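OsmC family protein (PDB 5CML) hydrolyses carboxyl esters as the serine esterase part of a longer protein that also carries an OsmC domain, this chain being the alpha/beta-hydrolase portion. Local coordinates at residues D25-A30 with Q98-A103; A60-D65 with R89-F94; G132-C135 with H139-H142; R141-P146 with D200-I205; H229-S234 with A238-V243. One frame throughout, in Å; residues are numbered along the deposited sequence. Where two conformers were deposited one is given.

From the N terminus, interaction 1 closes the widest loop, bringing the loop before strand 30-36 against the loop before strand 104-108. Within that span lies interaction 2, which packs helix 85-98 on strand 59-65; the two touch, with A30 O probably hydrogen-bonded to A60 N. Interactions 3 and 5 are short local closures at the starts of helix 137-141 and helix 234-252. Interaction 4 starts on residues 141-142, where interaction 3 ends, and reaches forward to the loop after strand 192-196. Interactions 3, 4 and 5 meet around H229, whose ND1 probably bonds D200 OD2, so loops from three separate sheet strands converge on the presumed active site.

Interaction 1 of 5, residues D25-A30 with Q98-A103; sequences DTQPVA and QYEPPA
A30 and A103 form the close part of this contact, their CB methyls meeting at 4.0 Å. The CB of A103 points at the 25-30 segment, whereas that of A30 lies across the approach, and the two CA atoms stand 6.0 Å apart. Because each of these two residues ends at a methyl, the backbones can lie this close. V252 of helix 234-252 touches both alanines, so the pair sits in a small apolar cluster rather than alone.

The place is the entry to the central sheet of the alpha/beta-hydrolase fold. A30 lies at the start of strand 30-36 and A103 leads into strand 104-108, which are parallel neighbours there, and a backbone bond between A103 and Y31 already joins the two chains at this level. A30 is also bonded through its backbone to A60 of strand 59-65. The methyl contact therefore lies just where two adjacent parallel strands begin, after one has come in from a loop and the other from the end of helix 85-98.

Further back along both segments the packing gives way to solvent. Q27 and E100 are exposed there and meet only loosely, the amide oxygen OE1 of Q27 lying 4.3 Å from CG of E100. With CG of Q27 anti to its own backbone nitrogen (chi1 -177°) and a bend at chi2 (60°), the amide end is brought toward E100. Even so, Q27 NE2 remains 5.2 Å from OE2 of E100, too far for the amide and the carboxylate to bond directly.

Interaction 2 of 5, residues A60-D65 with R89-F94; sequences AVLRFD and RAACRF
L62 of the strand meets A91 and F94 of the helix in a beta-alpha-beta crossover of the alpha/beta-hydrolase sheet: helix 85-98 links strand 59-65 to strand 104-108, with strand 30-36 lying between them. The short axes run close to antiparallel, 156° apart and 10.4 Å from each other at closest approach.

L62 is the residue that meets both helix side chains. Its CB points to the helix, and CG anti to the backbone N (chi1 -175°) carries the branch on, so that CD2 touches. This methyl comes 4.2 Å from CB of A91 and 4.0 Å from CD2 of F94, entering between two residues that lie nearly one helical turn apart. F94 also has its ring anti to the backbone N, and reaches back toward the strand at a slant to the leucine; the methyl meets the ring obliquely. The small A91 side chain lets the helix backbone itself share in the packing.

Two residues along the strand, F64 faces the helix as well, and its ring lies obliquely to the A91 methyl. All four side chains are buried. The apolar layer continues beyond them, since F94 meets the ring of F8 and touches V6 on strand 2-9, while A91 also rests on L33. Beside its methyl contacts, L62 CD2 lies 4.0 Å from the carbonyl oxygen A91 O.

Interaction 3 of 5, residues G132-C135 with H139-H142; sequences GAPC and HVRH
P134 and H139 lie with their CA atoms 6.0 Å apart, where the loop leaving strand 127-131 bends back on itself into helix 137-141, a bend that opens at G132 with a positive phi.

The closest side-chain approach is between P134 and V140. One valine methyl, CG2, sits against the far rim of the proline ring, 3.8 Å from CG and 4.1 Å from CB, and the two groups pass each other at a slant. The valine torsion (chi1 177°) puts CG2 beside its backbone N and anti to the carbonyl carbon, turning that branch to the loop. The buried pair is backed by neighbouring helices: P134 touches A113, while V140 touches L110 as well as L173 and L176.

H139 flanks the same proline through its aliphatic root, with its CB 4.3 Å from CB of P134. Its imidazole runs on toward C135. In the one conformer given of the two deposited for this cysteine, SG lies 4.9 Å from the ring centroid, oblique to the ring, so this sulfur-aromatic approach is less certain. The ring has a stronger polar partner in D136, whose OD1 is hydrogen-bonded to H139 ND1. C135 itself is tied to C210 by a disulfide, which joins this loop to helix 206-214.

The turn follows the sixth strand of the central sheet, and the helix and small antiparallel sheet that come after it occupy the position where alpha/beta hydrolases commonly insert a cap over the active site.

Interaction 4 of 5, residues R141-P146 with D200-I205; sequences RHLLRP and DQIVGI
L143 packs on I202 and V203 mainly by apolar contact, dividing its two methyls between them. CD2 presses on I202 CG2 at 3.5 Å, closer than carbon atoms usually come, and also lies 3.6 Å from the carbonyl oxygen of I202. CD1 makes the looser approach, 4.2 Å to V203 CG2. In both pairs the side chains cross at about a right angle, so branches touch at points rather than lying alongside. L161 touches both L143 and I202 and extends the cluster.

The polar approach across the segments is slight: H142 ND1 comes within 3.8 Å of I202 O, too long for a hydrogen bond, with the oxygen oblique to the ring.

Segment 200-205 follows strand 192-196, the seventh of the central sheet, which is where alpha/beta hydrolases typically carry the acid of the triad. D200 is probably that residue here, since its OD2 is hydrogen-bonded to H229.

Hydrogen bonding within the segments shapes both loops. I202 N, two residues on, makes an Asx turn by meeting D200 OD1 nearly along the C-O axis at 2.9 Å. V203 N, three residues on, completes an Asx motif on the same oxygen, from 58° out of the carboxylate plane. These bonds hold the carboxylate against its own loop. In segment 141-146, a type I turn from R141 to L144 presents H142 and L143 at its middle positions, closed by L144 N to R141 O at 3.2 Å.

Interaction 5 of 5, residues H229-S234 with A238-V243; sequences HLLSNS and AFVGEV
L231 and V240 pack together where the loop bearing H229 folds into helix 234-252, the last helix of this alpha/beta-hydrolase domain. H229 is probably the histidine of a Ser-His-Asp triad, with ND1 bonded to D200 and NE2 to S109, and it stands only two residues before the leucine.

The backbone of L231 is in the left-handed region, and its CB points toward the helix. From there the side chain runs nearly straight. At the root, L231 CB is still 6.3 Å from V240 CG2. The first torsion (chi1 -59°) places CG beside the backbone N, and L231 CG closes the gap to V240 CG2 to 5.3 Å. The branch then divides the work: CD1, anti to CA (chi2 -179°), meets V240 CG2 at 4.2 Å, whereas CD2 stays 4.9 Å from that same methyl. Both residues are buried, and each has further company, L231 on A46 of helix 45-56 and V240 on F195 of strand 192-196 and L224.

The second tie lies in the backbone at the opening turn of the helix. N233 is the N-cap, its OD1 accepting from D235 N, and S234 begins the helix proper. Within this first turn A238 N donates to S234 O, with the N-H pointing almost directly at the oxygen (159°) across 2.9 Å. The methyl of A238 flanks this same carbonyl, A238 CB lying 3.6 Å from S234 O.

Interaction 1 of 5, residues D25-A30 with Q98-A103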
# COMPACT_ATOMS: atom_id res chain seq x y z
N ASP A 25 23.38 -0.26 -1.99
CA ASP A 25 23.75 -1.24 -0.98
C ASP A 25 23.57 -2.66 -1.53
O ASP A 25 22.48 -3.02 -1.96
CB ASP A 25 22.90 -1.09 0.29
CG ASP A 25 22.71 0.38 0.75
OD1 ASP A 25 22.83 0.62 1.98
OD2 ASP A 25 22.39 1.28 -0.08
N THR A 26 24.63 -3.48 -1.54
CA THR A 26 24.47 -4.87 -1.97
C THR A 26 23.47 -5.61 -1.08
O THR A 26 22.64 -6.37 -1.59
CB THR A 26 25.83 -5.61 -1.96
OG1 THR A 26 26.48 -5.43 -0.69
CG2 THR A 26 26.70 -5.06 -3.02
N GLN A 27 23.53 -5.36 0.22
CA GLN A 27 22.50 -5.85 1.15
C GLN A 27 21.59 -4.70 1.56
O GLN A 27 22.02 -3.79 2.27
CB GLN A 27 23.12 -6.48 2.40
CG GLN A 27 22.08 -7.08 3.35
CD GLN A 27 21.25 -8.19 2.71
OE1 GLN A 27 20.02 -8.25 2.86
NE2 GLN A 27 21.92 -9.08 2.00
N PRO A 28 20.32 -4.73 1.13
CA PRO A 28 19.41 -3.64 1.52
C PRO A 28 19.16 -3.62 3.01
O PRO A 28 19.21 -4.67 3.67
CB PRO A 28 18.12 -3.97 0.76
CG PRO A 28 18.58 -4.83 -0.40
CD PRO A 28 19.71 -5.64 0.14
N VAL A 29 18.88 -2.43 3.54
CA VAL A 29 18.54 -2.29 4.94
C VAL A 29 17.30 -3.13 5.23
O VAL A 29 17.15 -3.69 6.31
CB VAL A 29 18.29 -0.83 5.35
CG1 VAL A 29 17.16 -0.24 4.57
CG2 VAL A 29 18.00 -0.71 6.84
N ALA A 30 16.41 -3.19 4.24
CA ALA A 30 15.18 -3.97 4.33
C ALA A 30 14.53 -4.01 2.96
O ALA A 30 14.80 -3.16 2.10
CB ALA A 30 14.20 -3.38 5.38
N GLN A 98 12.64 -15.30 -2.80
CA GLN A 98 13.68 -14.86 -3.73
C GLN A 98 14.57 -13.75 -3.19
O GLN A 98 15.68 -13.55 -3.70
CB GLN A 98 13.07 -14.43 -5.06
CG GLN A 98 12.39 -15.61 -5.76
CD GLN A 98 12.15 -15.43 -7.25
OE1 GLN A 98 12.97 -14.84 -7.97
NE2 GLN A 98 11.03 -15.96 -7.73
N TYR A 99 14.10 -13.08 -2.13
CA TYR A 99 14.84 -11.98 -1.53
C TYR A 99 14.84 -12.20 -0.02
O TYR A 99 15.32 -13.24 0.43
CB TYR A 99 14.26 -10.63 -1.99
CG TYR A 99 14.50 -10.47 -3.49
CD1 TYR A 99 15.72 -10.03 -3.96
CD2 TYR A 99 13.54 -10.84 -4.42
CE1 TYR A 99 15.98 -9.94 -5.29
CE2 TYR A 99 13.79 -10.76 -5.78
CZ TYR A 99 15.02 -10.31 -6.21
OH TYR A 99 15.31 -10.21 -7.55
N GLU A 100 14.33 -11.26 0.76
CA GLU A 100 14.15 -11.46 2.19
C GLU A 100 12.69 -11.15 2.51
O GLU A 100 12.08 -10.34 1.82
CB GLU A 100 15.07 -10.54 3.01
CG GLU A 100 16.56 -10.73 2.72
CD GLU A 100 17.12 -11.99 3.35
OE1 GLU A 100 16.57 -12.44 4.38
OE2 GLU A 100 18.12 -12.52 2.82
N PRO A 101 12.14 -11.79 3.54
CA PRO A 101 10.78 -11.42 3.92
C PRO A 101 10.68 -9.93 4.17
O PRO A 101 11.61 -9.34 4.78
CB PRO A 101 10.53 -12.22 5.22
CG PRO A 101 11.47 -13.39 5.11
CD PRO A 101 12.70 -12.83 4.42
N PRO A 102 9.60 -9.30 3.71
CA PRO A 102 9.58 -7.83 3.86
C PRO A 102 9.43 -7.41 5.32
O PRO A 102 8.61 -7.97 6.07
CB PRO A 102 8.36 -7.40 3.04
CG PRO A 102 7.46 -8.64 3.03
CD PRO A 102 8.41 -9.81 3.00
N ALA A 103 10.22 -6.43 5.70
CA ALA A 103 10.21 -5.89 7.05
C ALA A 103 9.34 -4.65 7.12
O ALA A 103 9.01 -4.21 8.20
CB ALA A 103 11.63 -5.56 7.50

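Interaction 2 of 5, residues A60-D65 with R89-F94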
# COMPACT_ATOMS: atom_id res chain seq x y z
N ALA A 60 15.18 -1.80 -0.45
CA ALA A 60 14.67 -2.34 -1.69
C ALA A 60 13.17 -2.27 -1.62
O ALA A 60 12.60 -2.51 -0.56
CB ALA A 60 15.16 -3.80 -1.93
N VAL A 61 12.53 -1.97 -2.75
CA VAL A 61 11.08 -1.75 -2.78
C VAL A 61 10.43 -2.56 -3.89
O VAL A 61 10.78 -2.40 -5.07
CB VAL A 61 10.74 -0.25 -2.99
CG1 VAL A 61 9.24 -0.04 -2.94
CG2 VAL A 61 11.40 0.66 -1.95
N LEU A 62 9.48 -3.42 -3.52
CA LEU A 62 8.66 -4.13 -4.50
C LEU A 62 7.35 -3.35 -4.67
O LEU A 62 6.50 -3.33 -3.77
CB LEU A 62 8.38 -5.57 -4.08
CG LEU A 62 7.62 -6.43 -5.10
CD1 LEU A 62 8.48 -6.70 -6.34
CD2 LEU A 62 7.20 -7.74 -4.48
N ARG A 63 7.20 -2.73 -5.82
CA ARG A 63 6.00 -1.99 -6.14
C ARG A 63 4.97 -2.92 -6.73
O ARG A 63 5.22 -3.56 -7.75
CB ARG A 63 6.31 -0.87 -7.12
CG ARG A 63 7.14 0.22 -6.53
CD ARG A 63 7.35 1.32 -7.51
NE ARG A 63 8.50 1.09 -8.38
CZ ARG A 63 8.46 1.15 -9.71
NH1 ARG A 63 7.31 1.37 -10.35
NH2 ARG A 63 9.59 0.98 -10.39
N PHE A 64 3.83 -3.00 -6.06
CA PHE A 64 2.76 -3.85 -6.51
C PHE A 64 1.58 -2.98 -6.88
O PHE A 64 1.05 -2.24 -6.04
CB PHE A 64 2.38 -4.85 -5.42
CG PHE A 64 1.26 -5.74 -5.80
CD1 PHE A 64 1.50 -6.90 -6.52
CD2 PHE A 64 -0.05 -5.43 -5.46
CE1 PHE A 64 0.47 -7.73 -6.89
CE2 PHE A 64 -1.09 -6.26 -5.82
CZ PHE A 64 -0.83 -7.41 -6.54
N ASP A 65 1.19 -3.05 -8.14
CA ASP A 65 0.08 -2.25 -8.66
C ASP A 65 -1.26 -2.85 -8.25
O ASP A 65 -1.72 -3.84 -8.83
CB ASP A 65 0.18 -2.17 -10.18
CG ASP A 65 -1.03 -1.53 -10.81
OD1 ASP A 65 -1.72 -0.73 -10.14
OD2 ASP A 65 -1.29 -1.84 -11.99
N ARG A 89 -0.52 -11.36 -0.56
CA ARG A 89 0.20 -12.43 0.13
C ARG A 89 1.21 -13.08 -0.82
O ARG A 89 2.31 -13.39 -0.39
CB ARG A 89 -0.77 -13.47 0.69
CG ARG A 89 -1.71 -12.92 1.74
CD ARG A 89 -2.74 -13.95 2.10
NE ARG A 89 -3.70 -13.39 3.04
CZ ARG A 89 -5.01 -13.41 2.88
NH1 ARG A 89 -5.57 -13.99 1.82
NH2 ARG A 89 -5.78 -12.83 3.80
N ALA A 90 0.83 -13.25 -2.08
CA ALA A 90 1.71 -13.86 -3.08
C ALA A 90 2.97 -13.02 -3.29
O ALA A 90 4.08 -13.56 -3.51
CB ALA A 90 0.97 -14.05 -4.39
N ALA A 91 2.81 -11.71 -3.21
CA ALA A 91 3.94 -10.81 -3.38
C ALA A 91 4.88 -10.95 -2.19
O ALA A 91 6.11 -10.89 -2.34
CB ALA A 91 3.46 -9.37 -3.52
N CYS A 92 4.31 -11.09 -1.00
CA CYS A 92 5.10 -11.26 0.21
C CYS A 92 5.86 -12.59 0.16
O CYS A 92 7.04 -12.65 0.53
CB CYS A 92 4.23 -11.20 1.44
SG CYS A 92 3.60 -9.55 1.86
N ARG A 93 5.20 -13.65 -0.30
CA ARG A 93 5.85 -14.96 -0.44
C ARG A 93 7.00 -14.91 -1.45
O ARG A 93 8.03 -15.55 -1.26
CB ARG A 93 4.83 -16.04 -0.84
CG ARG A 93 3.85 -16.36 0.31
CD ARG A 93 3.12 -17.67 0.10
NE ARG A 93 2.41 -17.67 -1.16
CZ ARG A 93 1.16 -17.23 -1.34
NH1 ARG A 93 0.45 -16.74 -0.33
NH2 ARG A 93 0.63 -17.30 -2.55
N PHE A 94 6.82 -14.14 -2.52
CA PHE A 94 7.85 -13.98 -3.54
C PHE A 94 9.09 -13.36 -2.90
O PHE A 94 10.21 -13.85 -3.10
CB PHE A 94 7.33 -13.13 -4.69
CG PHE A 94 8.41 -12.58 -5.59
CD1 PHE A 94 8.97 -13.36 -6.57
CD2 PHE A 94 8.85 -11.27 -5.45
CE1 PHE A 94 9.95 -12.86 -7.40
CE2 PHE A 94 9.84 -10.78 -6.28
CZ PHE A 94 10.38 -11.57 -7.25

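Interaction 3 of 5, residues G132-C135 with H139-H142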
# COMPACT_ATOMS: atom_id res chain seq x y z
N GLY A 132 -3.21 7.93 2.58
CA GLY A 132 -4.57 8.14 2.09
C GLY A 132 -5.48 6.94 2.31
O GLY A 132 -6.44 6.76 1.56
N ALA A 133 -5.20 6.13 3.31
CA ALA A 133 -5.97 4.88 3.51
C ALA A 133 -7.37 5.13 4.09
O ALA A 133 -7.53 5.93 5.01
CB ALA A 133 -5.21 3.93 4.42
N PRO A 134 -8.38 4.42 3.56
CA PRO A 134 -9.71 4.49 4.17
C PRO A 134 -9.74 3.65 5.43
O PRO A 134 -8.96 2.72 5.55
CB PRO A 134 -10.62 3.96 3.08
CG PRO A 134 -9.77 3.00 2.32
CD PRO A 134 -8.37 3.60 2.35
N CYS A 135 -10.63 3.97 6.36
CA CYS A 135 -10.62 3.31 7.66
C CYS A 135 -11.66 2.23 7.80
O CYS A 135 -11.54 1.37 8.68
CB CYS A 135 -10.82 4.34 8.77
SG CYS A 135 -12.47 5.05 8.82
N HIS A 139 -16.38 4.00 3.86
CA HIS A 139 -15.56 4.92 3.08
C HIS A 139 -14.98 4.21 1.85
O HIS A 139 -14.71 4.85 0.84
CB HIS A 139 -14.48 5.53 3.98
CG HIS A 139 -15.01 6.59 4.89
ND1 HIS A 139 -15.43 6.33 6.18
CD2 HIS A 139 -15.22 7.91 4.69
CE1 HIS A 139 -15.87 7.44 6.73
NE2 HIS A 139 -15.76 8.42 5.85
N VAL A 140 -14.82 2.90 1.90
CA VAL A 140 -14.50 2.15 0.69
C VAL A 140 -15.70 2.13 -0.28
O VAL A 140 -15.51 2.31 -1.48
CB VAL A 140 -14.04 0.71 1.02
CG1 VAL A 140 -13.79 -0.09 -0.26
CG2 VAL A 140 -12.77 0.75 1.86
N ARG A 141 -16.91 1.90 0.23
CA ARG A 141 -18.09 1.89 -0.63
C ARG A 141 -18.27 3.17 -1.42
O ARG A 141 -18.78 3.15 -2.54
CB ARG A 141 -19.36 1.62 0.19
CG ARG A 141 -19.50 0.17 0.56
CD ARG A 141 -20.89 -0.15 1.06
NE ARG A 141 -21.21 0.50 2.33
CZ ARG A 141 -20.91 -0.00 3.52
NH1 ARG A 141 -20.25 -1.17 3.62
NH2 ARG A 141 -21.26 0.66 4.61
N HIS A 142 -17.85 4.29 -0.84
CA HIS A 142 -17.89 5.57 -1.53
C HIS A 142 -17.14 5.51 -2.87
O HIS A 142 -17.48 6.24 -3.82
CB HIS A 142 -17.30 6.65 -0.64
CG HIS A 142 -17.39 8.03 -1.21
ND1 HIS A 142 -16.29 8.72 -1.68
CD2 HIS A 142 -18.45 8.84 -1.40
CE1 HIS A 142 -16.67 9.89 -2.14
NE2 HIS A 142 -17.98 10.00 -1.98

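Interaction 4 of 5, residues R141-P146 with D200-I205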
# COMPACT_ATOMS: atom_id res chain seq x y z
N ARG A 141 -16.91 1.90 0.23
CA ARG A 141 -18.09 1.89 -0.63
C ARG A 141 -18.27 3.17 -1.42
O ARG A 141 -18.78 3.15 -2.54
CB ARG A 141 -19.36 1.62 0.19
CG ARG A 141 -19.50 0.17 0.56
CD ARG A 141 -20.89 -0.15 1.06
NE ARG A 141 -21.21 0.50 2.33
CZ ARG A 141 -20.91 -0.00 3.52
NH1 ARG A 141 -20.25 -1.17 3.62
NH2 ARG A 141 -21.26 0.66 4.61
N HIS A 142 -17.85 4.29 -0.84
CA HIS A 142 -17.89 5.57 -1.53
C HIS A 142 -17.14 5.51 -2.87
O HIS A 142 -17.48 6.24 -3.82
CB HIS A 142 -17.30 6.65 -0.64
CG HIS A 142 -17.39 8.03 -1.21
ND1 HIS A 142 -16.29 8.72 -1.68
CD2 HIS A 142 -18.45 8.84 -1.40
CE1 HIS A 142 -16.67 9.89 -2.14
NE2 HIS A 142 -17.98 10.00 -1.98
N LEU A 143 -16.13 4.65 -2.94
CA LEU A 143 -15.23 4.56 -4.09
C LEU A 143 -15.61 3.51 -5.14
O LEU A 143 -15.05 3.50 -6.24
CB LEU A 143 -13.82 4.22 -3.61
CG LEU A 143 -13.24 5.06 -2.47
CD1 LEU A 143 -11.91 4.47 -2.01
CD2 LEU A 143 -13.08 6.52 -2.86
N LEU A 144 -16.54 2.62 -4.79
CA LEU A 144 -16.75 1.37 -5.53
C LEU A 144 -18.18 1.16 -5.95
O LEU A 144 -19.09 1.61 -5.26
CB LEU A 144 -16.36 0.16 -4.66
CG LEU A 144 -14.91 -0.32 -4.67
CD1 LEU A 144 -13.93 0.79 -4.35
CD2 LEU A 144 -14.77 -1.45 -3.67
N ARG A 145 -18.36 0.46 -7.07
CA ARG A 145 -19.68 -0.04 -7.47
C ARG A 145 -19.53 -1.43 -8.13
O ARG A 145 -18.49 -1.75 -8.70
CB ARG A 145 -20.39 0.96 -8.40
CG ARG A 145 -19.49 1.91 -9.21
CD ARG A 145 -19.08 3.19 -8.43
NE ARG A 145 -18.53 4.27 -9.27
CZ ARG A 145 -18.03 5.40 -8.78
NH1 ARG A 145 -18.00 5.60 -7.47
NH2 ARG A 145 -17.55 6.35 -9.59
N PRO A 146 -20.56 -2.29 -8.02
CA PRO A 146 -20.43 -3.60 -8.70
C PRO A 146 -20.18 -3.47 -10.21
O PRO A 146 -20.78 -2.62 -10.88
CB PRO A 146 -21.77 -4.27 -8.42
CG PRO A 146 -22.22 -3.67 -7.12
CD PRO A 146 -21.75 -2.24 -7.15
N ASP A 200 -7.60 15.95 0.96
CA ASP A 200 -7.95 14.77 0.17
C ASP A 200 -9.45 14.76 -0.13
O ASP A 200 -10.27 14.81 0.78
CB ASP A 200 -7.52 13.49 0.93
CG ASP A 200 -7.52 12.22 0.06
OD1 ASP A 200 -8.40 12.04 -0.81
OD2 ASP A 200 -6.63 11.37 0.29
N GLN A 201 -9.78 14.72 -1.42
CA GLN A 201 -11.18 14.77 -1.88
C GLN A 201 -11.80 13.39 -2.10
O GLN A 201 -13.01 13.28 -2.36
CB GLN A 201 -11.27 15.56 -3.18
CG GLN A 201 -10.95 17.03 -3.03
CD GLN A 201 -10.81 17.72 -4.37
OE1 GLN A 201 -9.73 18.14 -4.76
NE2 GLN A 201 -11.92 17.83 -5.09
N ILE A 202 -10.97 12.36 -2.01
CA ILE A 202 -11.37 11.00 -2.38
C ILE A 202 -11.59 10.18 -1.13
O ILE A 202 -12.60 9.50 -0.98
CB ILE A 202 -10.28 10.34 -3.26
CG1 ILE A 202 -10.00 11.20 -4.49
CG2 ILE A 202 -10.68 8.92 -3.67
CD1 ILE A 202 -11.19 11.39 -5.44
N VAL A 203 -10.59 10.20 -0.25
CA VAL A 203 -10.67 9.57 1.06
C VAL A 203 -10.43 10.67 2.09
O VAL A 203 -9.33 11.21 2.21
CB VAL A 203 -9.62 8.45 1.24
CG1 VAL A 203 -9.69 7.89 2.64
CG2 VAL A 203 -9.82 7.35 0.18
N GLY A 204 -11.49 11.05 2.80
CA GLY A 204 -11.38 12.17 3.72
C GLY A 204 -10.41 11.95 4.87
O GLY A 204 -10.18 10.84 5.34
N ILE A 205 -9.86 13.07 5.36
CA ILE A 205 -8.89 13.05 6.43
C ILE A 205 -9.44 12.39 7.71
O ILE A 205 -8.66 11.86 8.51
CB ILE A 205 -8.40 14.51 6.71
CG1 ILE A 205 -7.37 14.56 7.82
CG2 ILE A 205 -9.57 15.41 7.07
CD1 ILE A 205 -6.05 14.16 7.37

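Interaction 5 of 5, residues H229-S234 with A238-V243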
# COMPACT_ATOMS: atom_id res chain seq x y z
N HIS A 229 -5.10 13.12 -3.40
CA HIS A 229 -5.11 11.70 -3.08
C HIS A 229 -4.03 10.91 -3.83
O HIS A 229 -3.43 9.98 -3.28
CB HIS A 229 -6.50 11.14 -3.39
CG HIS A 229 -6.69 9.72 -2.95
ND1 HIS A 229 -6.68 9.35 -1.63
CD2 HIS A 229 -6.88 8.58 -3.66
CE1 HIS A 229 -6.85 8.04 -1.54
NE2 HIS A 229 -6.99 7.55 -2.77
N LEU A 230 -3.79 11.28 -5.08
CA LEU A 230 -2.84 10.56 -5.93
C LEU A 230 -1.43 11.20 -5.98
O LEU A 230 -0.59 10.78 -6.77
CB LEU A 230 -3.43 10.45 -7.33
CG LEU A 230 -4.74 9.68 -7.40
CD1 LEU A 230 -5.27 9.66 -8.83
CD2 LEU A 230 -4.59 8.26 -6.87
N LEU A 231 -1.18 12.19 -5.13
CA LEU A 231 0.12 12.86 -5.03
C LEU A 231 0.64 13.33 -6.38
O LEU A 231 1.76 13.00 -6.80
CB LEU A 231 1.14 11.95 -4.36
CG LEU A 231 0.77 11.48 -2.94
CD1 LEU A 231 1.88 10.59 -2.39
CD2 LEU A 231 0.53 12.64 -2.01
N SER A 232 -0.15 14.16 -7.04
CA SER A 232 0.20 14.66 -8.36
C SER A 232 1.33 15.70 -8.32
O SER A 232 1.92 16.00 -9.36
CB SER A 232 -1.03 15.27 -9.04
OG SER A 232 -1.44 16.45 -8.40
N ASN A 233 1.63 16.23 -7.14
CA ASN A 233 2.80 17.09 -6.93
C ASN A 233 3.97 16.23 -6.46
O ASN A 233 3.94 15.68 -5.36
CB ASN A 233 2.48 18.18 -5.90
CG ASN A 233 3.63 19.15 -5.69
OD1 ASN A 233 4.76 18.92 -6.14
ND2 ASN A 233 3.36 20.24 -4.97
N SER A 234 5.00 16.09 -7.28
CA SER A 234 6.08 15.17 -6.94
C SER A 234 6.88 15.63 -5.71
O SER A 234 7.57 14.83 -5.11
CB SER A 234 7.01 14.98 -8.14
OG SER A 234 7.64 16.19 -8.47
N ALA A 238 8.06 12.99 -2.86
CA ALA A 238 9.42 12.91 -2.33
C ALA A 238 9.44 13.00 -0.81
O ALA A 238 10.19 12.32 -0.14
CB ALA A 238 10.30 14.03 -2.93
N PHE A 239 8.61 13.90 -0.29
CA PHE A 239 8.40 14.11 1.14
C PHE A 239 7.95 12.81 1.81
O PHE A 239 8.52 12.38 2.81
CB PHE A 239 7.38 15.23 1.27
CG PHE A 239 6.83 15.47 2.65
CD1 PHE A 239 7.64 15.88 3.69
CD2 PHE A 239 5.46 15.42 2.86
CE1 PHE A 239 7.10 16.21 4.94
CE2 PHE A 239 4.92 15.73 4.11
CZ PHE A 239 5.74 16.12 5.15
N VAL A 240 6.94 12.17 1.24
CA VAL A 240 6.43 10.92 1.79
C VAL A 240 7.55 9.88 1.83
O VAL A 240 7.81 9.28 2.86
CB VAL A 240 5.22 10.39 1.00
CG1 VAL A 240 4.85 8.95 1.44
CG2 VAL A 240 4.03 11.30 1.20
N GLY A 241 8.25 9.71 0.72
CA GLY A 241 9.30 8.70 0.64
C GLY A 241 10.44 8.94 1.63
O GLY A 241 10.90 8.02 2.29
N GLU A 242 10.87 10.19 1.77
CA GLU A 242 12.02 10.53 2.64
C GLU A 242 11.64 10.35 4.11
O GLU A 242 12.40 9.79 4.90
CB GLU A 242 12.53 11.96 2.36
CG GLU A 242 13.13 12.10 0.97
CD GLU A 242 13.71 13.46 0.66
OE1 GLU A 242 13.75 14.33 1.56
OE2 GLU A 242 14.17 13.64 -0.49
N VAL A 243 10.46 10.82 4.50
CA VAL A 243 10.03 10.69 5.87
C VAL A 243 9.80 9.23 6.22
O VAL A 243 10.19 8.77 7.28
CB VAL A 243 8.77 11.52 6.13
CG1 VAL A 243 8.19 11.25 7.50
CG2 VAL A 243 9.08 13.04 5.97